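Local coordinates for protein phospholyase (Arthrobacter aurescens, PDB 5G4J) that appears to be a pyridoxal-phosphate-dependent phospholyase of the class-III aminotransferase family, eliminating phosphate from phosphoethanolamine, at residues F217-S222 with S250-S255; G246-D251 with E273-T278. One frame throughout, in Å; residues are numbered along the deposited sequence.

Interaction 1 of 2, residues F217-S222 with S250-S255; sequences FDPLFS and SDEVQS. With EXT ({5-hydroxy-6-methyl-4-[(E)-{[2-(phosphonooxy)ethyl]imino}methyl]pyridin-3-yl}methyl dihydrogen phosphate), chain C.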
ATOM      1  N   PHE A 217      16.816   7.209  -6.488  1.00 13.73           N
ATOM      2  CA  PHE A 217      17.600   6.161  -7.192  1.00 14.48           C
ATOM      3  C   PHE A 217      17.654   4.881  -6.400  1.00 14.29           C
ATOM      4  O   PHE A 217      17.614   4.892  -5.157  1.00 14.15           O
ATOM      5  CB  PHE A 217      19.057   6.664  -7.447  1.00 13.73           C
ATOM      6  CG  PHE A 217      19.935   6.744  -6.198  1.00 13.20           C
ATOM      7  CD1 PHE A 217      19.762   7.713  -5.229  1.00 14.87           C
ATOM      8  CD2 PHE A 217      20.978   5.840  -6.008  1.00 14.43           C
ATOM      9  CE1 PHE A 217      20.535   7.765  -4.073  1.00 14.75           C
ATOM     10  CE2 PHE A 217      21.796   5.944  -4.855  1.00 14.63           C
ATOM     11  CZ  PHE A 217      21.560   6.869  -3.892  1.00 15.82           C
ATOM     12  N   ASP A 218      17.825   3.801  -7.162  1.00 13.81           N
ATOM     13  CA  ASP A 218      18.164   2.466  -6.648  1.00 13.38           C
ATOM     14  C   ASP A 218      19.689   2.379  -6.651  1.00 12.60           C
ATOM     15  O   ASP A 218      20.292   2.374  -7.706  1.00 15.10           O
ATOM     16  CB  ASP A 218      17.535   1.374  -7.511  1.00 17.05           C
ATOM     17  CG  ASP A 218      18.201  -0.035  -7.374  1.00 16.36           C
ATOM     18  OD1 ASP A 218      18.884  -0.305  -6.347  1.00 16.15           O
ATOM     19  OD2 ASP A 218      18.068  -0.829  -8.332  1.00 14.73           O
ATOM     20  N   PRO A 219      20.313   2.278  -5.476  1.00 12.83           N
ATOM     21  CA  PRO A 219      21.844   2.226  -5.415  1.00 13.63           C
ATOM     22  C   PRO A 219      22.524   1.134  -6.299  1.00 13.69           C
ATOM     23  O   PRO A 219      23.644   1.343  -6.799  1.00 13.76           O
ATOM     24  CB  PRO A 219      22.102   1.904  -3.928  1.00 14.23           C
ATOM     25  CG  PRO A 219      20.984   2.538  -3.243  1.00 14.74           C
ATOM     26  CD  PRO A 219      19.762   2.209  -4.107  1.00 13.35           C
ATOM     27  N   LEU A 220      21.828   0.033  -6.548  1.00 14.15           N
ATOM     28  CA  LEU A 220      22.380  -1.004  -7.422  1.00 17.13           C
ATOM     29  C   LEU A 220      22.144  -0.730  -8.909  1.00 18.48           C
ATOM     30  O   LEU A 220      22.725  -1.453  -9.748  1.00 16.50           O
ATOM     31  CB  LEU A 220      21.815  -2.386  -7.066  1.00 17.35           C
ATOM     32  CG  LEU A 220      22.440  -3.034  -5.840  1.00 18.65           C
ATOM     33  CD1 LEU A 220      21.612  -4.224  -5.400  1.00 20.18           C
ATOM     34  CD2 LEU A 220      23.888  -3.525  -6.165  1.00 18.25           C
ATOM     35  N   PHE A 221      21.240   0.231  -9.239  1.00 16.20           N
ATOM     36  CA  PHE A 221      20.855   0.507 -10.610  1.00 16.62           C
ATOM     37  C   PHE A 221      20.589  -0.806 -11.301  1.00 19.31           C
ATOM     38  O   PHE A 221      21.060  -1.063 -12.417  1.00 17.76           O
ATOM     39  CB  PHE A 221      21.933   1.414 -11.309  1.00 15.81           C
ATOM     40  CG  PHE A 221      22.009   2.761 -10.700  1.00 15.90           C
ATOM     41  CD1 PHE A 221      21.052   3.720 -11.049  1.00 16.16           C
ATOM     42  CD2 PHE A 221      22.955   3.049  -9.690  1.00 16.63           C
ATOM     43  CE1 PHE A 221      21.067   4.985 -10.459  1.00 15.41           C
ATOM     44  CE2 PHE A 221      22.964   4.261  -9.082  1.00 15.93           C
ATOM     45  CZ  PHE A 221      22.026   5.252  -9.479  1.00 14.33           C
ATOM     46  N   SER A 222      19.746  -1.598 -10.652  1.00 17.83           N
ATOM     47  CA  SER A 222      19.430  -2.941 -11.123  1.00 19.18           C
ATOM     48  C   SER A 222      18.555  -2.999 -12.353  1.00 21.59           C
ATOM     49  O   SER A 222      18.928  -3.660 -13.338  1.00 17.88           O
ATOM     50  CB  SER A 222      18.827  -3.784  -9.963  1.00 21.84           C
ATOM     51  OG  SER A 222      17.637  -3.176  -9.396  1.00 22.31           O
ATOM     52  N   SER A 250      17.195   7.444  -1.348  1.00 12.16           N
ATOM     53  CA  SER A 250      17.689   6.105  -1.720  1.00 12.99           C
ATOM     54  C   SER A 250      16.542   5.130  -1.609  1.00 13.40           C
ATOM     55  O   SER A 250      16.015   4.884  -0.476  1.00 15.16           O
ATOM     56  CB  SER A 250      18.814   5.657  -0.838  1.00 13.88           C
ATOM     57  OG  SER A 250      19.276   4.387  -1.336  1.00 14.14           O
ATOM     58  N   ASP A 251      16.182   4.549  -2.754  1.00 13.03           N
ATOM     59  CA  ASP A 251      15.167   3.486  -2.848  1.00 13.26           C
ATOM     60  C   ASP A 251      15.924   2.176  -2.616  1.00 13.79           C
ATOM     61  O   ASP A 251      16.675   1.750  -3.445  1.00 14.21           O
ATOM     62  CB  ASP A 251      14.524   3.532  -4.218  1.00 13.44           C
ATOM     63  CG  ASP A 251      13.501   2.423  -4.436  1.00 13.80           C
ATOM     64  OD1 ASP A 251      13.514   1.412  -3.707  1.00 16.12           O
ATOM     65  OD2 ASP A 251      12.646   2.586  -5.354  1.00 13.83           O
ATOM     66  N   GLU A 252      15.694   1.603  -1.459  1.00 12.97           N
ATOM     67  CA  GLU A 252      16.322   0.383  -0.988  1.00 14.10           C
ATOM     68  C   GLU A 252      15.536  -0.889  -1.199  1.00 15.36           C
ATOM     69  O   GLU A 252      15.897  -1.937  -0.642  1.00 16.16           O
ATOM     70  CB  GLU A 252      16.681   0.534   0.511  1.00 13.06           C
ATOM     71  CG  GLU A 252      17.699   1.573   0.751  1.00 13.14           C
ATOM     72  CD  GLU A 252      19.145   1.230   0.345  1.00 14.17           C
ATOM     73  OE1 GLU A 252      19.497   0.017   0.199  1.00 14.56           O
ATOM     74  OE2 GLU A 252      19.939   2.184   0.108  1.00 14.11           O
ATOM     75  N   VAL A 253      14.518  -0.858  -2.058  1.00 14.79           N
ATOM     76  CA  VAL A 253      13.672  -2.022  -2.244  1.00 16.90           C
ATOM     77  C   VAL A 253      14.505  -3.192  -2.827  1.00 16.84           C
ATOM     78  O   VAL A 253      14.301  -4.340  -2.471  1.00 18.13           O
ATOM     79  CB  VAL A 253      12.464  -1.681  -3.120  1.00 17.70           C
ATOM     80  CG1 VAL A 253      11.776  -2.884  -3.583  1.00 18.79           C
ATOM     81  CG2 VAL A 253      11.508  -0.756  -2.376  1.00 19.23           C
ATOM     82  N   GLN A 254      15.462  -2.900  -3.696  1.00 15.44           N
ATOM     83  CA  GLN A 254      16.335  -3.913  -4.274  1.00 16.60           C
ATOM     84  C   GLN A 254      17.662  -4.072  -3.506  1.00 16.32           C
ATOM     85  O   GLN A 254      18.218  -5.217  -3.520  1.00 18.77           O
ATOM     86  CB  GLN A 254      16.721  -3.568  -5.735  1.00 18.27           C
ATOM     87  CG  GLN A 254      15.553  -3.504  -6.665  1.00 19.64           C
ATOM     88  CD  GLN A 254      14.916  -4.822  -6.938  1.00 22.48           C
ATOM     89  OE1 GLN A 254      15.529  -5.856  -6.785  1.00 23.55           O
ATOM     90  NE2 GLN A 254      13.636  -4.805  -7.292  1.00 21.60           N
ATOM     91  N   SER A 255      18.213  -3.017  -2.903  1.00 14.57           N
ATOM     92  CA  SER A 255      19.577  -3.083  -2.390  1.00 14.12           C
ATOM     93  C   SER A 255      19.613  -3.242  -0.858  1.00 15.64           C
ATOM     94  O   SER A 255      20.655  -3.283  -0.287  1.00 15.75           O
ATOM     95  CB  SER A 255      20.347  -1.843  -2.862  1.00 15.29           C
ATOM     96  OG  SER A 255      19.780  -0.671  -2.316  1.00 15.67           O
TER
HETATM   97  CAA EXT C1441       9.884  -1.942  -6.849  1.00 22.56           C
HETATM   98  CAB EXT C1441       9.175  -3.080  -7.323  1.00 25.59           C
HETATM   99  PAC EXT C1441       6.038  -2.546  -4.555  1.00 21.18           P
HETATM  100  OAD EXT C1441       5.791  -3.295  -5.846  1.00 19.00           O
HETATM  101  OAE EXT C1441       5.998  -3.196  -3.294  1.00 23.70           O
HETATM  102  OAF EXT C1441       4.976  -1.483  -4.459  1.00 18.12           O
HETATM  103  OAG EXT C1441       7.407  -1.901  -4.692  1.00 19.91           O
HETATM  104  CAH EXT C1441       7.838  -0.940  -5.708  1.00 20.47           C
HETATM  105  CAI EXT C1441       9.226  -0.919  -6.075  1.00 20.56           C
HETATM  106  NAJ EXT C1441      11.305   0.411  -6.003  1.00 18.25           N
HETATM  107  CAK EXT C1441       9.987   0.231  -5.722  1.00 18.43           C
HETATM  108  CAL EXT C1441      11.939  -0.557  -6.742  1.00 19.10           C
HETATM  109  CAM EXT C1441      13.316  -0.338  -7.075  1.00 21.56           C
HETATM  110  CAN EXT C1441      11.247  -1.706  -7.184  1.00 21.59           C
HETATM  111  OAO EXT C1441      11.929  -2.633  -7.947  1.00 18.81           O
HETATM  112  OAP EXT C1441      12.721  -6.955  -8.901  1.00 33.63           O
HETATM  113  PAQ EXT C1441      11.391  -7.775  -9.071  1.00 32.38           P
HETATM  114  OAR EXT C1441      11.251  -8.218 -10.566  1.00 37.75           O
HETATM  115  OAS EXT C1441      11.251  -9.015  -8.183  1.00 31.23           O
HETATM  116  OAT EXT C1441      10.162  -6.653  -8.788  1.00 36.89           O
HETATM  117  CAU EXT C1441       9.616  -5.817  -9.793  1.00 39.76           C
HETATM  118  CAV EXT C1441       8.744  -4.835  -9.001  1.00 37.79           C
HETATM  119  NAW EXT C1441       9.640  -3.864  -8.282  1.00 28.31           N
HETATM  120  O   HOH W   1      17.069  -0.689  -4.261  1.00 14.27           O

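Interaction 2 of 2, residues G246-D251 with E273-T278; sequences GLVISD and EPELVT. With EXT ({5-hydroxy-6-methyl-4-[(E)-{[2-(phosphonooxy)ethyl]imino}methyl]pyridin-3-yl}methyl dihydrogen phosphate), chain C.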
ATOM      1  N   GLY A 246      16.966  20.659  -3.268  1.00 17.34           N
ATOM      2  CA  GLY A 246      16.283  19.354  -3.326  1.00 16.68           C
ATOM      3  C   GLY A 246      16.822  18.351  -2.290  1.00 16.88           C
ATOM      4  O   GLY A 246      17.826  18.636  -1.623  1.00 15.71           O
ATOM      5  N   LEU A 247      16.206  17.171  -2.273  1.00 15.06           N
ATOM      6  CA  LEU A 247      16.557  16.102  -1.365  1.00 16.33           C
ATOM      7  C   LEU A 247      16.958  14.895  -2.165  1.00 16.71           C
ATOM      8  O   LEU A 247      16.662  14.777  -3.362  1.00 16.87           O
ATOM      9  CB  LEU A 247      15.415  15.728  -0.469  1.00 16.94           C
ATOM     10  CG  LEU A 247      14.755  16.884   0.322  1.00 17.13           C
ATOM     11  CD1 LEU A 247      13.587  16.405   1.158  1.00 17.89           C
ATOM     12  CD2 LEU A 247      15.782  17.471   1.235  1.00 17.17           C
ATOM     13  N   VAL A 248      17.631  13.994  -1.478  1.00 16.28           N
ATOM     14  CA  VAL A 248      18.035  12.702  -2.045  1.00 14.45           C
ATOM     15  C   VAL A 248      17.249  11.601  -1.407  1.00 13.40           C
ATOM     16  O   VAL A 248      17.225  11.479  -0.184  1.00 13.40           O
ATOM     17  CB  VAL A 248      19.572  12.443  -1.869  1.00 15.34           C
ATOM     18  CG1 VAL A 248      19.924  11.089  -2.454  1.00 15.87           C
ATOM     19  CG2 VAL A 248      20.372  13.504  -2.575  1.00 16.98           C
ATOM     20  N   ILE A 249      16.667  10.712  -2.243  1.00 12.76           N
ATOM     21  CA  ILE A 249      15.959   9.522  -1.775  1.00 12.67           C
ATOM     22  C   ILE A 249      16.738   8.298  -2.286  1.00 11.80           C
ATOM     23  O   ILE A 249      16.848   8.102  -3.477  1.00 12.88           O
ATOM     24  CB  ILE A 249      14.489   9.397  -2.244  1.00 12.68           C
ATOM     25  CG1 ILE A 249      13.657  10.659  -1.941  1.00 14.93           C
ATOM     26  CG2 ILE A 249      13.827   8.160  -1.660  1.00 13.71           C
ATOM     27  CD1 ILE A 249      12.329  10.688  -2.678  1.00 17.25           C
ATOM     28  N   SER A 250      17.195   7.444  -1.348  1.00 12.16           N
ATOM     29  CA  SER A 250      17.689   6.105  -1.720  1.00 12.99           C
ATOM     30  C   SER A 250      16.542   5.130  -1.609  1.00 13.40           C
ATOM     31  O   SER A 250      16.015   4.884  -0.476  1.00 15.16           O
ATOM     32  CB  SER A 250      18.814   5.657  -0.838  1.00 13.88           C
ATOM     33  OG  SER A 250      19.276   4.387  -1.336  1.00 14.14           O
ATOM     34  N   ASP A 251      16.182   4.549  -2.754  1.00 13.03           N
ATOM     35  CA  ASP A 251      15.167   3.486  -2.848  1.00 13.26           C
ATOM     36  C   ASP A 251      15.924   2.176  -2.616  1.00 13.79           C
ATOM     37  O   ASP A 251      16.675   1.750  -3.445  1.00 14.21           O
ATOM     38  CB  ASP A 251      14.524   3.532  -4.218  1.00 13.44           C
ATOM     39  CG  ASP A 251      13.501   2.423  -4.436  1.00 13.80           C
ATOM     40  OD1 ASP A 251      13.514   1.412  -3.707  1.00 16.12           O
ATOM     41  OD2 ASP A 251      12.646   2.586  -5.354  1.00 13.83           O
ATOM     42  N   GLU A 273      24.700  10.493   2.370  1.00 18.92           N
ATOM     43  CA  GLU A 273      23.727  10.251   3.380  1.00 19.60           C
ATOM     44  C   GLU A 273      22.396  10.840   2.917  1.00 18.28           C
ATOM     45  O   GLU A 273      22.211  12.061   2.952  1.00 17.22           O
ATOM     46  CB  GLU A 273      24.104  10.859   4.747  1.00 22.57           C
ATOM     47  CG  GLU A 273      23.032  10.434   5.821  1.00 31.90           C
ATOM     48  CD  GLU A 273      23.266  11.071   7.253  1.00 39.93           C
ATOM     49  OE1 GLU A 273      24.447  11.125   7.694  1.00 44.70           O
ATOM     50  OE2 GLU A 273      22.274  11.524   7.922  1.00 29.62           O
ATOM     51  N   PRO A 274      21.470   9.989   2.509  1.00 16.52           N
ATOM     52  CA  PRO A 274      20.169  10.549   1.993  1.00 16.19           C
ATOM     53  C   PRO A 274      19.365  11.138   3.099  1.00 15.74           C
ATOM     54  O   PRO A 274      19.499  10.700   4.225  1.00 14.50           O
ATOM     55  CB  PRO A 274      19.470   9.323   1.395  1.00 16.87           C
ATOM     56  CG  PRO A 274      20.445   8.244   1.388  1.00 19.60           C
ATOM     57  CD  PRO A 274      21.603   8.551   2.294  1.00 17.69           C
ATOM     58  N   GLU A 275      18.471  12.075   2.773  1.00 13.76           N
ATOM     59  CA  GLU A 275      17.515  12.568   3.720  1.00 14.63           C
ATOM     60  C   GLU A 275      16.295  11.606   3.925  1.00 14.68           C
ATOM     61  O   GLU A 275      15.654  11.677   4.965  1.00 13.81           O
ATOM     62  CB  GLU A 275      16.934  13.930   3.274  1.00 15.86           C
ATOM     63  CG  GLU A 275      17.978  15.043   3.320  1.00 17.09           C
ATOM     64  CD  GLU A 275      18.675  15.245   2.018  1.00 18.84           C
ATOM     65  OE1 GLU A 275      18.760  14.354   1.152  1.00 17.11           O
ATOM     66  OE2 GLU A 275      19.244  16.355   1.843  1.00 22.15           O
ATOM     67  N   LEU A 276      16.061  10.758   2.901  1.00 13.02           N
ATOM     68  CA  LEU A 276      14.921   9.859   2.781  1.00 12.62           C
ATOM     69  C   LEU A 276      15.403   8.543   2.281  1.00 12.45           C
ATOM     70  O   LEU A 276      16.137   8.448   1.283  1.00 14.55           O
ATOM     71  CB  LEU A 276      13.915  10.437   1.848  1.00 15.15           C
ATOM     72  CG  LEU A 276      13.145  11.690   2.365  1.00 15.41           C
ATOM     73  CD1 LEU A 276      12.621  12.520   1.204  1.00 16.63           C
ATOM     74  CD2 LEU A 276      11.984  11.331   3.233  1.00 17.25           C
ATOM     75  N   VAL A 277      14.977   7.469   2.956  1.00 11.83           N
ATOM     76  CA  VAL A 277      15.299   6.092   2.546  1.00 12.57           C
ATOM     77  C   VAL A 277      13.981   5.333   2.505  1.00 12.62           C
ATOM     78  O   VAL A 277      13.234   5.297   3.476  1.00 14.52           O
ATOM     79  CB  VAL A 277      16.260   5.400   3.526  1.00 13.39           C
ATOM     80  CG1 VAL A 277      16.600   4.007   3.040  1.00 13.34           C
ATOM     81  CG2 VAL A 277      17.508   6.254   3.623  1.00 14.61           C
ATOM     82  N   THR A 278      13.699   4.685   1.378  1.00 12.54           N
ATOM     83  CA  THR A 278      12.481   3.907   1.249  1.00 12.24           C
ATOM     84  C   THR A 278      12.818   2.403   1.110  1.00 12.97           C
ATOM     85  O   THR A 278      13.928   2.013   0.710  1.00 14.71           O
ATOM     86  CB  THR A 278      11.700   4.371   0.047  1.00 12.71           C
ATOM     87  OG1 THR A 278      12.457   4.199  -1.145  1.00 12.01           O
ATOM     88  CG2 THR A 278      11.274   5.837   0.151  1.00 13.54           C
TER
HETATM   89  CAA EXT C1441       9.884  -1.942  -6.849  1.00 22.56           C
HETATM   90  CAB EXT C1441       9.175  -3.080  -7.323  1.00 25.59           C
HETATM   91  PAC EXT C1441       6.038  -2.546  -4.555  1.00 21.18           P
HETATM   92  OAD EXT C1441       5.791  -3.295  -5.846  1.00 19.00           O
HETATM   93  OAE EXT C1441       5.998  -3.196  -3.294  1.00 23.70           O
HETATM   94  OAF EXT C1441       4.976  -1.483  -4.459  1.00 18.12           O
HETATM   95  OAG EXT C1441       7.407  -1.901  -4.692  1.00 19.91           O
HETATM   96  CAH EXT C1441       7.838  -0.940  -5.708  1.00 20.47           C
HETATM   97  CAI EXT C1441       9.226  -0.919  -6.075  1.00 20.56           C
HETATM   98  NAJ EXT C1441      11.305   0.411  -6.003  1.00 18.25           N
HETATM   99  CAK EXT C1441       9.987   0.231  -5.722  1.00 18.43           C
HETATM  100  CAL EXT C1441      11.939  -0.557  -6.742  1.00 19.10           C
HETATM  101  CAM EXT C1441      13.316  -0.338  -7.075  1.00 21.56           C
HETATM  102  CAN EXT C1441      11.247  -1.706  -7.184  1.00 21.59           C
HETATM  103  OAO EXT C1441      11.929  -2.633  -7.947  1.00 18.81           O
HETATM  104  OAP EXT C1441      12.721  -6.955  -8.901  1.00 33.63           O
HETATM  105  PAQ EXT C1441      11.391  -7.775  -9.071  1.00 32.38           P
HETATM  106  OAR EXT C1441      11.251  -8.218 -10.566  1.00 37.75           O
HETATM  107  OAS EXT C1441      11.251  -9.015  -8.183  1.00 31.23           O
HETATM  108  OAT EXT C1441      10.162  -6.653  -8.788  1.00 36.89           O
HETATM  109  CAU EXT C1441       9.616  -5.817  -9.793  1.00 39.76           C
HETATM  110  CAV EXT C1441       8.744  -4.835  -9.001  1.00 37.79           C
HETATM  111  NAW EXT C1441       9.640  -3.864  -8.282  1.00 28.31           N

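Interaction 1 of 2, residues F217-S222 with S250-S255
Pro219 packs its ring against a cluster of polar atoms on 250-255, and this is the close-fitting half of the contact. Its CG lies 3.2 Å from Ser250 OG, while its CD lies 3.2 Å from Asp251 O and also reaches Ser255 OG. Both hydroxyls are directed by Glu252: Ser250 OG donates to OE2 and Ser255 OG to OE1, each from above the carboxylate plane, and the backbone N atoms of Gly266 and Tyr267 bind the same two oxygens. Beside the proline the backbones pair as parallel strands, Asp251 N donating to Phe217 O (2.8 Å, N-H...O 163°). This parallel pair belongs to the central sheet of a fold-type I pyridoxal-phosphate enzyme, whose strand ends deliver residues to the cofactor. Asp251, with CG anti to its own N (chi1 177°), brings OD2 within 2.6 Å of the pyridine nitrogen NAJ of EXT; His148 and Asn124 bind that oxygen too, while Val253 N closes an Asx turn onto OD1. The looser half lies where Asp218 faces Gln254. Their planar groups are turned 48° apart, and OD1 comes no nearer than 4.0 Å to Gln254 CB. A water spans this side, donating to Asp218 OD1 and Asp251 O and accepting from Gln254 N. Asp218 is itself held within its turn: Leu220 N bonds to OD1, an Asx turn, and both the N and OG of Ser222 bond to OD2. A bend at chi2 carries the Gln254 amide to the external aldimine, where NE2 donates to OAO, the phenolic oxygen of the cofactor (2.8 Å), and to OAP of the substrate phosphate (2.8 Å), while OE1 accepts from Arg414.

Interaction 2 of 2, residues G246-D251 with E273-T278
In the central sheet of this fold-type I enzyme, strand 247-251 runs parallel to strand 276-279, with Ile249, Ser250 and Asp251 in register with Leu276, Val277 and Thr278. Ser250 bonds through both its backbone groups: its N donates to Leu276 O (3.0 Å), lying in the carbonyl plane, and its O accepts from Thr278 N (3.0 Å). Upstream the backbone pairing thins, since Val248 O receives weak bonds from Glu275 N and Leu276 N. There a side chain takes over. Glu275 OE1 accepts from Val248 N (2.9 Å, N-H...O 165°), met from above the carboxylate plane, and the same oxygen forms a salt bridge with Arg242; Leu247 CD2 lies against its OE2. With an alanine here in place of the glutamate, Val248 N would probably lose this acceptor and Arg242 its salt-bridge partner. On one face of the sheet, Leu276 CD1 meets Ile249 CG1 (3.8 Å) and Leu247 CD1, and Thr278 CG2 touches Ile249 CG2; helix 120-135 packs on this face against Leu247, Ile249 and Thr278. On the other, Pro274 sets its CG on Ser250 CB. Thr278 OG1, placed between its N and carbonyl carbon (chi1 61°), sits 3.3 Å from Asp251 CA and is hydrogen-bonded to Asn124. A mostly parallel sheet backed by helices, with an aspartate at a strand end facing the pyridine nitrogen, typifies the large domain of fold-type I enzymes.

Interactions 1 and 2 flank strand 247-251 on its two edges and share Ser250 and Asp251; their centres lie 11 Å apart. Strand 214-217 adjoins one edge, where Phe217 N approaches Ile249 O at 3.1 Å, a probable hydrogen bond, and Phe217 CE1 packs on Val248 CG1. At the other edge, the probable bond from Glu252 N to Thr278 O (2.8 Å) extends the pairing of interaction 2 into the loop of interaction 1. The backbone on both sides of Asp251 is thus tied to strand 276-279, while Asp251 N is held by strand 214-217, as its carboxylate faces the ligand. Lys281, Ser121, Tyr61 and Arg414, with Arg90 and Thr311 of the second subunit, complete the grip on EXT.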